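Local coordinates for protein nitrophorin Cim l NP (Cimex lectularius, PDB 2IMQ) that binds one heme b per subunit and uses it to deliver nitric oxide to the host during feeding, causing vasodilation, at residues A[23-28]-A[62-67]; A[148-153]-A[207-212]. One frame throughout, in Å; residues are numbered along the deposited sequence.

Contact 1 of 2, residues A[23-28]-A[62-67]. With HEM (protoporphyrin IX containing Fe), chain B.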
ATOM      1  N   THR A  23      -8.792 -16.397  -1.398  1.00 32.56           N
ATOM      2  CA  THR A  23     -10.173 -16.447  -1.835  1.00 32.27           C
ATOM      3  C   THR A  23     -11.077 -15.784  -0.792  1.00 31.25           C
ATOM      4  O   THR A  23     -12.168 -15.357  -1.145  1.00 31.97           O
ATOM      5  CB  THR A  23     -10.549 -17.927  -2.132  1.00 33.20           C
ATOM      6  OG1 THR A  23     -11.746 -18.000  -2.916  1.00 39.77           O
ATOM      7  CG2 THR A  23     -10.798 -18.719  -0.891  1.00 32.74           C
ATOM      8  N   ASN A  24     -10.610 -15.665   0.463  1.00 30.48           N
ATOM      9  CA  ASN A  24     -11.330 -14.967   1.521  1.00 28.90           C
ATOM     10  C   ASN A  24     -10.888 -13.482   1.583  1.00 27.87           C
ATOM     11  O   ASN A  24      -9.843 -13.160   2.102  1.00 29.60           O
ATOM     12  CB  ASN A  24     -11.296 -15.751   2.866  1.00 31.56           C
ATOM     13  CG  ASN A  24     -10.190 -15.358   3.825  1.00 34.46           C
ATOM     14  OD1 ASN A  24      -9.082 -15.858   3.735  1.00 36.93           O
ATOM     15  ND2 ASN A  24     -10.505 -14.429   4.755  1.00 42.68           N
ATOM     16  N   LEU A  25     -11.690 -12.612   0.987  1.00 23.73           N
ATOM     17  CA  LEU A  25     -11.241 -11.256   0.636  1.00 23.30           C
ATOM     18  C   LEU A  25     -11.887 -10.192   1.471  1.00 22.19           C
ATOM     19  O   LEU A  25     -11.392  -9.078   1.557  1.00 21.63           O
ATOM     20  CB  LEU A  25     -11.507 -11.004  -0.835  1.00 21.84           C
ATOM     21  CG  LEU A  25     -10.777 -11.857  -1.874  1.00 23.14           C
ATOM     22  CD1 LEU A  25     -11.286 -11.502  -3.245  1.00 26.57           C
ATOM     23  CD2 LEU A  25      -9.259 -11.698  -1.797  1.00 25.67           C
ATOM     24  N   GLU A  26     -13.016 -10.482   2.097  1.00 23.01           N
ATOM     25  CA  GLU A  26     -13.663  -9.509   2.933  1.00 24.41           C
ATOM     26  C   GLU A  26     -12.775  -9.033   4.057  1.00 23.66           C
ATOM     27  O   GLU A  26     -12.705  -7.851   4.324  1.00 24.39           O
ATOM     28  CB  GLU A  26     -14.990 -10.043   3.522  1.00 24.48           C
ATOM     29  CG  GLU A  26     -16.116 -10.111   2.523  1.00 27.94           C
ATOM     30  CD  GLU A  26     -17.493 -10.136   3.163  1.00 31.49           C
ATOM     31  OE1 GLU A  26     -17.553 -10.473   4.350  1.00 39.67           O
ATOM     32  OE2 GLU A  26     -18.501  -9.785   2.488  1.00 40.67           O
ATOM     33  N   GLU A  27     -12.105  -9.951   4.719  1.00 23.83           N
ATOM     34  CA  GLU A  27     -11.212  -9.591   5.771  1.00 23.58           C
ATOM     35  C   GLU A  27     -10.032  -8.730   5.248  1.00 21.48           C
ATOM     36  O   GLU A  27      -9.677  -7.721   5.867  1.00 21.75           O
ATOM     37  CB  GLU A  27     -10.669 -10.837   6.431  1.00 24.34           C
ATOM     38  CG  GLU A  27      -9.791 -10.584   7.627  1.00 27.49           C
ATOM     39  CD  GLU A  27      -9.300 -11.865   8.283  1.00 30.24           C
ATOM     40  OE1 GLU A  27      -8.619 -11.758   9.305  1.00 37.35           O
ATOM     41  OE2 GLU A  27      -9.572 -12.976   7.781  1.00 40.11           O
ATOM     42  N   LEU A  28      -9.466  -9.140   4.120  1.00 20.23           N
ATOM     43  CA  LEU A  28      -8.341  -8.453   3.502  1.00 19.73           C
ATOM     44  C   LEU A  28      -8.665  -6.993   3.235  1.00 18.50           C
ATOM     45  O   LEU A  28      -7.814  -6.118   3.368  1.00 20.14           O
ATOM     46  CB  LEU A  28      -7.976  -9.176   2.200  1.00 18.74           C
ATOM     47  CG  LEU A  28      -6.712  -8.666   1.553  1.00 19.88           C
ATOM     48  CD1 LEU A  28      -5.477  -9.051   2.309  1.00 21.59           C
ATOM     49  CD2 LEU A  28      -6.586  -9.108   0.129  1.00 22.20           C
ATOM     50  N   LYS A  62     -12.259 -12.747 -11.247  1.00 26.31           N
ATOM     51  CA  LYS A  62     -13.536 -13.342 -10.885  1.00 26.84           C
ATOM     52  C   LYS A  62     -13.914 -13.069  -9.447  1.00 26.47           C
ATOM     53  O   LYS A  62     -15.028 -12.624  -9.146  1.00 27.22           O
ATOM     54  CB  LYS A  62     -13.491 -14.851 -11.135  1.00 28.08           C
ATOM     55  CG  LYS A  62     -14.847 -15.484 -11.146  1.00 29.18           C
ATOM     56  CD  LYS A  62     -14.775 -16.959 -11.433  1.00 31.47           C
ATOM     57  CE  LYS A  62     -16.150 -17.540 -11.679  1.00 35.63           C
ATOM     58  NZ  LYS A  62     -16.769 -17.022 -12.964  1.00 39.01           N
ATOM     59  N   ASN A  63     -12.980 -13.325  -8.527  1.00 25.85           N
ATOM     60  CA  ASN A  63     -13.308 -13.259  -7.097  1.00 25.13           C
ATOM     61  C   ASN A  63     -13.421 -11.857  -6.549  1.00 24.32           C
ATOM     62  O   ASN A  63     -14.296 -11.566  -5.736  1.00 24.43           O
ATOM     63  CB  ASN A  63     -12.323 -14.066  -6.262  1.00 25.81           C
ATOM     64  CG  ASN A  63     -12.285 -15.552  -6.676  1.00 27.71           C
ATOM     65  OD1 ASN A  63     -13.228 -16.047  -7.255  1.00 31.02           O
ATOM     66  ND2 ASN A  63     -11.180 -16.224  -6.410  1.00 29.60           N
ATOM     67  N   PHE A  64     -12.542 -10.965  -6.995  1.00 23.46           N
ATOM     68  CA  PHE A  64     -12.681  -9.579  -6.587  1.00 22.59           C
ATOM     69  C   PHE A  64     -13.950  -8.975  -7.160  1.00 23.49           C
ATOM     70  O   PHE A  64     -14.720  -8.322  -6.420  1.00 23.01           O
ATOM     71  CB  PHE A  64     -11.466  -8.723  -6.949  1.00 21.89           C
ATOM     72  CG  PHE A  64     -10.354  -8.825  -5.952  1.00 20.99           C
ATOM     73  CD1 PHE A  64      -9.352  -9.768  -6.119  1.00 21.66           C
ATOM     74  CD2 PHE A  64     -10.359  -8.018  -4.829  1.00 21.83           C
ATOM     75  CE1 PHE A  64      -8.317  -9.840  -5.197  1.00 20.99           C
ATOM     76  CE2 PHE A  64      -9.343  -8.093  -3.867  1.00 22.22           C
ATOM     77  CZ  PHE A  64      -8.344  -9.012  -4.063  1.00 20.92           C
ATOM     78  N   GLN A  65     -14.203  -9.239  -8.446  1.00 24.55           N
ATOM     79  CA  GLN A  65     -15.381  -8.614  -9.096  1.00 26.33           C
ATOM     80  C   GLN A  65     -16.671  -9.215  -8.516  1.00 27.39           C
ATOM     81  O   GLN A  65     -17.596  -8.483  -8.225  1.00 26.92           O
ATOM     82  CB  GLN A  65     -15.305  -8.687 -10.637  1.00 27.76           C
ATOM     83  CG  GLN A  65     -14.017  -8.226 -11.300  1.00 31.64           C
ATOM     84  CD  GLN A  65     -13.866  -6.753 -11.636  1.00 36.98           C
ATOM     85  OE1 GLN A  65     -14.058  -5.864 -10.790  1.00 37.40           O
ATOM     86  NE2 GLN A  65     -13.397  -6.494 -12.879  1.00 39.41           N
ATOM     87  N   SER A  66     -16.708 -10.523  -8.274  1.00 28.50           N
ATOM     88  CA  SER A  66     -17.839 -11.156  -7.580  1.00 30.11           C
ATOM     89  C   SER A  66     -18.188 -10.494  -6.248  1.00 29.90           C
ATOM     90  O   SER A  66     -19.352 -10.159  -6.008  1.00 32.54           O
ATOM     91  CB  SER A  66     -17.580 -12.669  -7.337  1.00 30.51           C
ATOM     92  OG  SER A  66     -17.523 -13.359  -8.582  1.00 37.05           O
ATOM     93  N   LEU A  67     -17.198 -10.280  -5.378  1.00 29.52           N
ATOM     94  CA  LEU A  67     -17.484  -9.709  -4.064  1.00 28.65           C
ATOM     95  C   LEU A  67     -17.857  -8.233  -4.159  1.00 27.18           C
ATOM     96  O   LEU A  67     -18.809  -7.773  -3.510  1.00 28.06           O
ATOM     97  CB  LEU A  67     -16.289  -9.900  -3.140  1.00 30.69           C
ATOM     98  CG  LEU A  67     -16.362  -9.041  -1.871  1.00 30.29           C
ATOM     99  CD1 LEU A  67     -17.474  -9.534  -0.954  1.00 34.20           C
ATOM    100  CD2 LEU A  67     -15.001  -9.002  -1.148  1.00 30.49           C
TER
HETATM  101  CHA HEM B 300      -5.763  -8.719 -11.216  1.00 23.34           C
HETATM  102  CHB HEM B 300      -5.045  -8.843  -6.423  1.00 20.11           C
HETATM  103  CHC HEM B 300      -1.659 -12.211  -7.028  1.00 23.61           C
HETATM  104  CHD HEM B 300      -2.090 -11.914 -11.768  1.00 25.58           C
HETATM  105  C1A HEM B 300      -5.907  -8.467  -9.882  1.00 21.64           C
HETATM  106  C2A HEM B 300      -6.861  -7.572  -9.271  1.00 20.72           C
HETATM  107  C3A HEM B 300      -6.616  -7.599  -7.937  1.00 19.99           C
HETATM  108  C4A HEM B 300      -5.547  -8.520  -7.681  1.00 21.58           C
HETATM  109  CMA HEM B 300      -7.390  -6.837  -6.877  1.00 21.47           C
HETATM  110  CAA HEM B 300      -7.957  -6.738  -9.974  1.00 20.89           C
HETATM  111  CBA HEM B 300      -9.222  -7.630  -9.849  1.00 24.12           C
HETATM  112  CGA HEM B 300     -10.413  -7.009 -10.564  1.00 24.76           C
HETATM  113  O1A HEM B 300     -10.485  -7.119 -11.787  1.00 26.02           O
HETATM  114  O2A HEM B 300     -11.327  -6.459  -9.902  1.00 23.54           O
HETATM  115  C1B HEM B 300      -4.083  -9.775  -6.187  1.00 19.88           C
HETATM  116  C2B HEM B 300      -3.605 -10.157  -4.881  1.00 20.74           C
HETATM  117  C3B HEM B 300      -2.673 -11.091  -5.029  1.00 21.93           C
HETATM  118  C4B HEM B 300      -2.540 -11.341  -6.441  1.00 20.26           C
HETATM  119  CMB HEM B 300      -4.204  -9.482  -3.698  1.00 21.48           C
HETATM  120  CAB HEM B 300      -1.847 -11.806  -3.971  1.00 21.23           C
HETATM  121  CBB HEM B 300      -2.256 -11.867  -2.696  1.00 29.84           C
HETATM  122  C1C HEM B 300      -1.468 -12.494  -8.350  1.00 21.87           C
HETATM  123  C2C HEM B 300      -0.489 -13.384  -8.920  1.00 23.36           C
HETATM  124  C3C HEM B 300      -0.669 -13.337 -10.237  1.00 26.20           C
HETATM  125  C4C HEM B 300      -1.644 -12.335 -10.538  1.00 23.98           C
HETATM  126  CMC HEM B 300       0.420 -14.358  -8.163  1.00 26.70           C
HETATM  127  CAC HEM B 300       0.097 -14.132 -11.284  1.00 28.18           C
HETATM  128  CBC HEM B 300       1.418 -14.037 -11.417  1.00 33.04           C
HETATM  129  C1D HEM B 300      -3.078 -10.992 -12.035  1.00 24.11           C
HETATM  130  C2D HEM B 300      -3.425 -10.554 -13.366  1.00 27.77           C
HETATM  131  C3D HEM B 300      -4.567  -9.605 -13.201  1.00 26.50           C
HETATM  132  C4D HEM B 300      -4.808  -9.511 -11.785  1.00 24.29           C
HETATM  133  CMD HEM B 300      -2.792 -11.009 -14.681  1.00 28.07           C
HETATM  134  CAD HEM B 300      -5.252  -8.884 -14.375  1.00 28.27           C
HETATM  135  CBD HEM B 300      -6.014  -9.957 -15.137  1.00 30.51           C
HETATM  136  CGD HEM B 300      -6.986  -9.332 -16.088  1.00 33.90           C
HETATM  137  O1D HEM B 300      -7.685 -10.126 -16.798  1.00 36.29           O
HETATM  138  O2D HEM B 300      -7.039  -8.068 -16.121  1.00 35.87           O
HETATM  139  NA  HEM B 300      -5.121  -9.055  -8.896  1.00 23.10           N
HETATM  140  NB  HEM B 300      -3.397 -10.497  -7.123  1.00 20.46           N
HETATM  141  NC  HEM B 300      -2.125 -11.855  -9.359  1.00 23.09           N
HETATM  142  ND  HEM B 300      -3.905 -10.332 -11.134  1.00 24.50           N
HETATM  143 FE   HEM B 300      -3.729 -10.547  -9.131  1.00 24.93          FE
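The wall of the heme pocket on the proximal side is built partly by helix 57-70, and here Leu25, just ahead of the short helix 26-29, packs against the Phe64 ring of that longer helix, on the face turned away from the heme methyl CMA. Leu25 CD1 sits over the ring centre, 3.7 Å from the centroid of Phe64 and only 2° off its normal, a CH-pi contact. The heme methyl CMA lies over the centre of the opposite face, 3.6 Å from Phe64 CE1, and the phenyl group is thus sandwiched between a leucine methyl and a porphyrin methyl. The second branch, Leu25 CD2, reaches the rim of the ring at Phe64 CZ (3.6 Å). With CG anti to its own carbonyl carbon (chi1 -64°) and CD1 anti to CA (chi2 175°), Leu25 also brings CD1 to the backbone of the helix, where it meets Asn63 O at 3.9 Å.

One turn further on, Leu67 extends the apolar patch: its CD2 touches Leu25 CB at 4.0 Å, while Leu67 CD1 lies 3.6 Å from Glu26 OE2. Glu26 CG packs on the same methyl as the two side chains cross at a slant, and Glu26 OE2 forms a salt bridge with Lys71. At the other end of the contact, Thr23 OG1 comes to 4.0 Å from Asn63 ND2. Phe64 also touches Tyr89 of strand 84-91. The Phe64 side chain lies about 5 Å from that of Cys60, the proximal ligand of the heme iron; Phe64 is thus first-shell to the heme and Leu25 second-shell, in a cysteine-ligated heme pocket on a DNase I-like fold.

Contact 2 of 2, residues A[148-153]-A[207-212]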
ATOM      1  N   TYR A 148      15.393   3.056  -1.158  1.00 13.03           N
ATOM      2  CA  TYR A 148      13.979   3.228  -0.797  1.00 12.43           C
ATOM      3  C   TYR A 148      13.137   3.405  -2.080  1.00 13.24           C
ATOM      4  O   TYR A 148      13.550   3.991  -3.058  1.00 15.18           O
ATOM      5  CB  TYR A 148      13.815   4.398   0.147  1.00 13.27           C
ATOM      6  CG  TYR A 148      14.685   4.289   1.392  1.00 13.73           C
ATOM      7  CD1 TYR A 148      15.669   5.229   1.678  1.00 14.24           C
ATOM      8  CD2 TYR A 148      14.594   3.207   2.226  1.00 13.84           C
ATOM      9  CE1 TYR A 148      16.495   5.106   2.780  1.00 14.75           C
ATOM     10  CE2 TYR A 148      15.440   3.066   3.322  1.00 14.31           C
ATOM     11  CZ  TYR A 148      16.359   4.011   3.609  1.00 13.87           C
ATOM     12  OH  TYR A 148      17.188   3.828   4.669  1.00 15.72           O
ATOM     13  N   ALA A 149      11.889   2.921  -2.007  1.00 13.98           N
ATOM     14  CA  ALA A 149      10.986   2.912  -3.139  1.00 13.65           C
ATOM     15  C   ALA A 149      10.257   4.252  -3.272  1.00 14.54           C
ATOM     16  O   ALA A 149       9.038   4.354  -3.204  1.00 15.89           O
ATOM     17  CB  ALA A 149      10.033   1.747  -3.049  1.00 14.40           C
ATOM     18  N   TYR A 150      11.042   5.287  -3.481  1.00 16.08           N
ATOM     19  CA  TYR A 150      10.567   6.625  -3.729  1.00 16.78           C
ATOM     20  C   TYR A 150      11.106   7.115  -5.085  1.00 17.70           C
ATOM     21  O   TYR A 150      12.263   6.853  -5.434  1.00 19.40           O
ATOM     22  CB  TYR A 150      11.038   7.613  -2.669  1.00 17.79           C
ATOM     23  CG  TYR A 150      10.487   9.009  -2.845  1.00 17.63           C
ATOM     24  CD1 TYR A 150       9.249   9.308  -2.386  1.00 17.98           C
ATOM     25  CD2 TYR A 150      11.222  10.005  -3.473  1.00 19.25           C
ATOM     26  CE1 TYR A 150       8.717  10.561  -2.561  1.00 18.58           C
ATOM     27  CE2 TYR A 150      10.717  11.253  -3.642  1.00 20.42           C
ATOM     28  CZ  TYR A 150       9.468  11.560  -3.161  1.00 20.46           C
ATOM     29  OH  TYR A 150       8.913  12.816  -3.350  1.00 21.46           O
ATOM     30  N   ASP A 151      10.268   7.812  -5.838  1.00 17.99           N
ATOM     31  CA  ASP A 151      10.708   8.593  -6.961  1.00 18.90           C
ATOM     32  C   ASP A 151       9.778   9.796  -6.998  1.00 19.19           C
ATOM     33  O   ASP A 151       8.566   9.697  -6.763  1.00 18.77           O
ATOM     34  CB  ASP A 151      10.553   7.741  -8.219  1.00 19.28           C
ATOM     35  CG  ASP A 151      11.175   8.362  -9.465  1.00 22.99           C
ATOM     36  OD1 ASP A 151      10.613   9.340  -9.967  1.00 25.95           O
ATOM     37  OD2 ASP A 151      12.208   7.893  -9.975  1.00 28.18           O
ATOM     38  N   THR A 152      10.324  10.946  -7.388  1.00 19.60           N
ATOM     39  CA  THR A 152       9.518  12.187  -7.309  1.00 21.61           C
ATOM     40  C   THR A 152       8.385  12.122  -8.307  1.00 21.00           C
ATOM     41  O   THR A 152       7.380  12.758  -8.099  1.00 21.16           O
ATOM     42  CB  THR A 152      10.373  13.419  -7.561  1.00 22.93           C
ATOM     43  OG1 THR A 152      11.084  13.208  -8.769  1.00 28.84           O
ATOM     44  CG2 THR A 152      11.376  13.586  -6.480  1.00 24.22           C
ATOM     45  N   ARG A 153       8.535  11.360  -9.391  1.00 19.37           N
ATOM     46  CA  ARG A 153       7.487  11.217 -10.394  1.00 20.75           C
ATOM     47  C   ARG A 153       6.249  10.516  -9.887  1.00 19.92           C
ATOM     48  O   ARG A 153       5.196  10.591 -10.479  1.00 21.49           O
ATOM     49  CB  ARG A 153       8.009  10.440 -11.596  1.00 20.45           C
ATOM     50  CG  ARG A 153       9.098  11.200 -12.403  1.00 23.18           C
ATOM     51  CD  ARG A 153       9.692  10.319 -13.446  1.00 24.26           C
ATOM     52  NE  ARG A 153      10.648   9.368 -12.870  1.00 25.00           N
ATOM     53  CZ  ARG A 153      11.302   8.433 -13.561  1.00 27.39           C
ATOM     54  NH1 ARG A 153      11.142   8.348 -14.874  1.00 29.26           N
ATOM     55  NH2 ARG A 153      12.140   7.608 -12.957  1.00 27.27           N
ATOM     56  N   GLN A 207      16.509  12.495   4.238  1.00 22.50           N
ATOM     57  CA  GLN A 207      17.071  12.596   2.871  0.50 23.25           C
ATOM     58  C   GLN A 207      16.087  13.171   1.886  1.00 22.94           C
ATOM     59  O   GLN A 207      16.307  13.151   0.687  1.00 25.12           O
ATOM     60  CB  GLN A 207      17.529  11.242   2.322  0.50 23.53           C
ATOM     61  CG  GLN A 207      18.793  10.694   2.928  0.50 24.72           C
ATOM     62  CD  GLN A 207      19.463   9.595   2.117  0.50 24.71           C
ATOM     63  OE1 GLN A 207      19.963   9.806   0.971  0.50 25.89           O
ATOM     64  NE2 GLN A 207      19.494   8.407   2.709  0.50 25.02           N
ATOM     65  N   LYS A 208      14.982  13.727   2.365  1.00 21.88           N
ATOM     66  CA  LYS A 208      13.970  14.367   1.538  1.00 22.38           C
ATOM     67  C   LYS A 208      13.181  13.442   0.617  1.00 22.08           C
ATOM     68  O   LYS A 208      12.628  13.820  -0.427  1.00 24.98           O
ATOM     69  CB  LYS A 208      14.553  15.620   0.796  1.00 24.53           C
ATOM     70  CG  LYS A 208      15.256  16.586   1.735  1.00 28.66           C
ATOM     71  CD  LYS A 208      14.352  16.983   2.866  1.00 32.16           C
ATOM     72  CE  LYS A 208      14.823  18.147   3.664  1.00 33.31           C
ATOM     73  NZ  LYS A 208      13.858  18.425   4.768  1.00 38.16           N
ATOM     74  N   LEU A 209      13.047  12.218   1.074  1.00 18.09           N
ATOM     75  CA  LEU A 209      12.159  11.268   0.416  1.00 18.70           C
ATOM     76  C   LEU A 209      10.910  11.198   1.311  1.00 18.74           C
ATOM     77  O   LEU A 209      10.938  11.392   2.539  1.00 22.90           O
ATOM     78  CB  LEU A 209      12.894   9.945   0.283  1.00 17.20           C
ATOM     79  CG  LEU A 209      14.337   9.955  -0.318  1.00 18.11           C
ATOM     80  CD1 LEU A 209      14.898   8.544  -0.426  1.00 21.30           C
ATOM     81  CD2 LEU A 209      14.445  10.615  -1.661  1.00 18.80           C
ATOM     82  N   PHE A 210       9.777  11.006   0.682  1.00 18.70           N
ATOM     83  CA  PHE A 210       8.516  10.894   1.408  1.00 20.23           C
ATOM     84  C   PHE A 210       8.277  12.160   2.242  1.00 20.96           C
ATOM     85  O   PHE A 210       7.653  12.076   3.316  1.00 20.59           O
ATOM     86  CB  PHE A 210       8.425   9.604   2.250  1.00 17.93           C
ATOM     87  CG  PHE A 210       8.578   8.342   1.464  1.00 15.46           C
ATOM     88  CD1 PHE A 210       9.737   7.569   1.567  1.00 16.78           C
ATOM     89  CD2 PHE A 210       7.585   7.913   0.630  1.00 17.78           C
ATOM     90  CE1 PHE A 210       9.839   6.421   0.812  1.00 18.89           C
ATOM     91  CE2 PHE A 210       7.723   6.764  -0.086  1.00 18.55           C
ATOM     92  CZ  PHE A 210       8.837   6.047  -0.009  1.00 18.86           C
ATOM     93  N   ASP A 211       8.755  13.322   1.715  1.00 23.45           N
ATOM     94  CA  ASP A 211       8.679  14.617   2.369  1.00 23.71           C
ATOM     95  C   ASP A 211       7.250  14.925   2.723  1.00 21.94           C
ATOM     96  O   ASP A 211       6.447  15.019   1.818  1.00 24.10           O
ATOM     97  CB  ASP A 211       9.239  15.759   1.478  1.00 26.35           C
ATOM     98  CG  ASP A 211       9.544  16.989   2.255  1.00 28.14           C
ATOM     99  OD1 ASP A 211      10.463  17.729   1.879  1.00 39.96           O
ATOM    100  OD2 ASP A 211       8.935  17.298   3.307  1.00 39.28           O
ATOM    101  N   GLY A 212       6.900  15.102   4.022  1.00 20.76           N
ATOM    102  CA  GLY A 212       5.550  15.528   4.372  1.00 20.60           C
ATOM    103  C   GLY A 212       4.477  14.461   4.400  1.00 18.44           C
ATOM    104  O   GLY A 212       3.318  14.774   4.637  1.00 21.23           O
TER
HETATM  105  O   HOH W   1      10.003  13.873  -0.935  1.00 29.56           O
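Tyr148 meets Leu209 at the edge of its ring, where Tyr148 CD1 lies 4.0 Å from Leu209 CD1 and the two side chains cross at about a right angle. Ala149, the centre of an inverse gamma turn, brings its carbonyl O to within 3.6 Å of Phe210 CZ; the same oxygen accepts a hydrogen bond from Ser134. Tyr150 then enters with CG anti to the backbone N (chi1 -176°), laying one ring face over the backbone of 207-212. Leu209 CA is over the ring centre, 4.2 Å from the centroid of Tyr150, and Phe210 N is offset toward the rim, 3.4 Å from Tyr150 CE1.

Segment 207-212 has just left helix 201-206 through a Schellman motif with Lys208 as C-prime residue, which delivers Leu209 and Phe210 to the tyrosine. Tyr150 points its edge at the face of Phe210 in a T-shaped pair, centroids 5.0 Å apart and planes at 69°, and Trp168 of strand 165-169 meets both rings. Tyr150 OH bonds to Asp155, and a water that donates to Lys208 O and accepts from Asp211 N makes a further, weak bond to Tyr150 OH. Beyond, Asp151 OD1 accepts from Arg153 N in an Asx turn, while the guanidinium grips the carboxylate side-on in a salt bridge, Arg153 NE to Asp151 OD1 (2.9 Å) and Arg153 NH2 to Asp151 OD2.

From the N terminus, the chain leaves strand 6-17, passes through 23-28, and runs on through strand 39-46 to helix 57-70, where contact 1 closes a loop of 33 intervening residues beside the heme. It then builds the strands up to 127-135 before 148-153 opens contact 2, which closes at 207-212 across 53 intervening residues, after strand 165-169 and three helices. The two loops are in series, neither nested nor crossed. Contact 1 ties the connection between strands 6-17 and 39-46 to the helix leading to strand 73-80; contact 2 ties the loop between 127-135 and 165-169 to the one leading to 243-248. Their centres lie 32 Å apart, on opposite sides of the chain's centre.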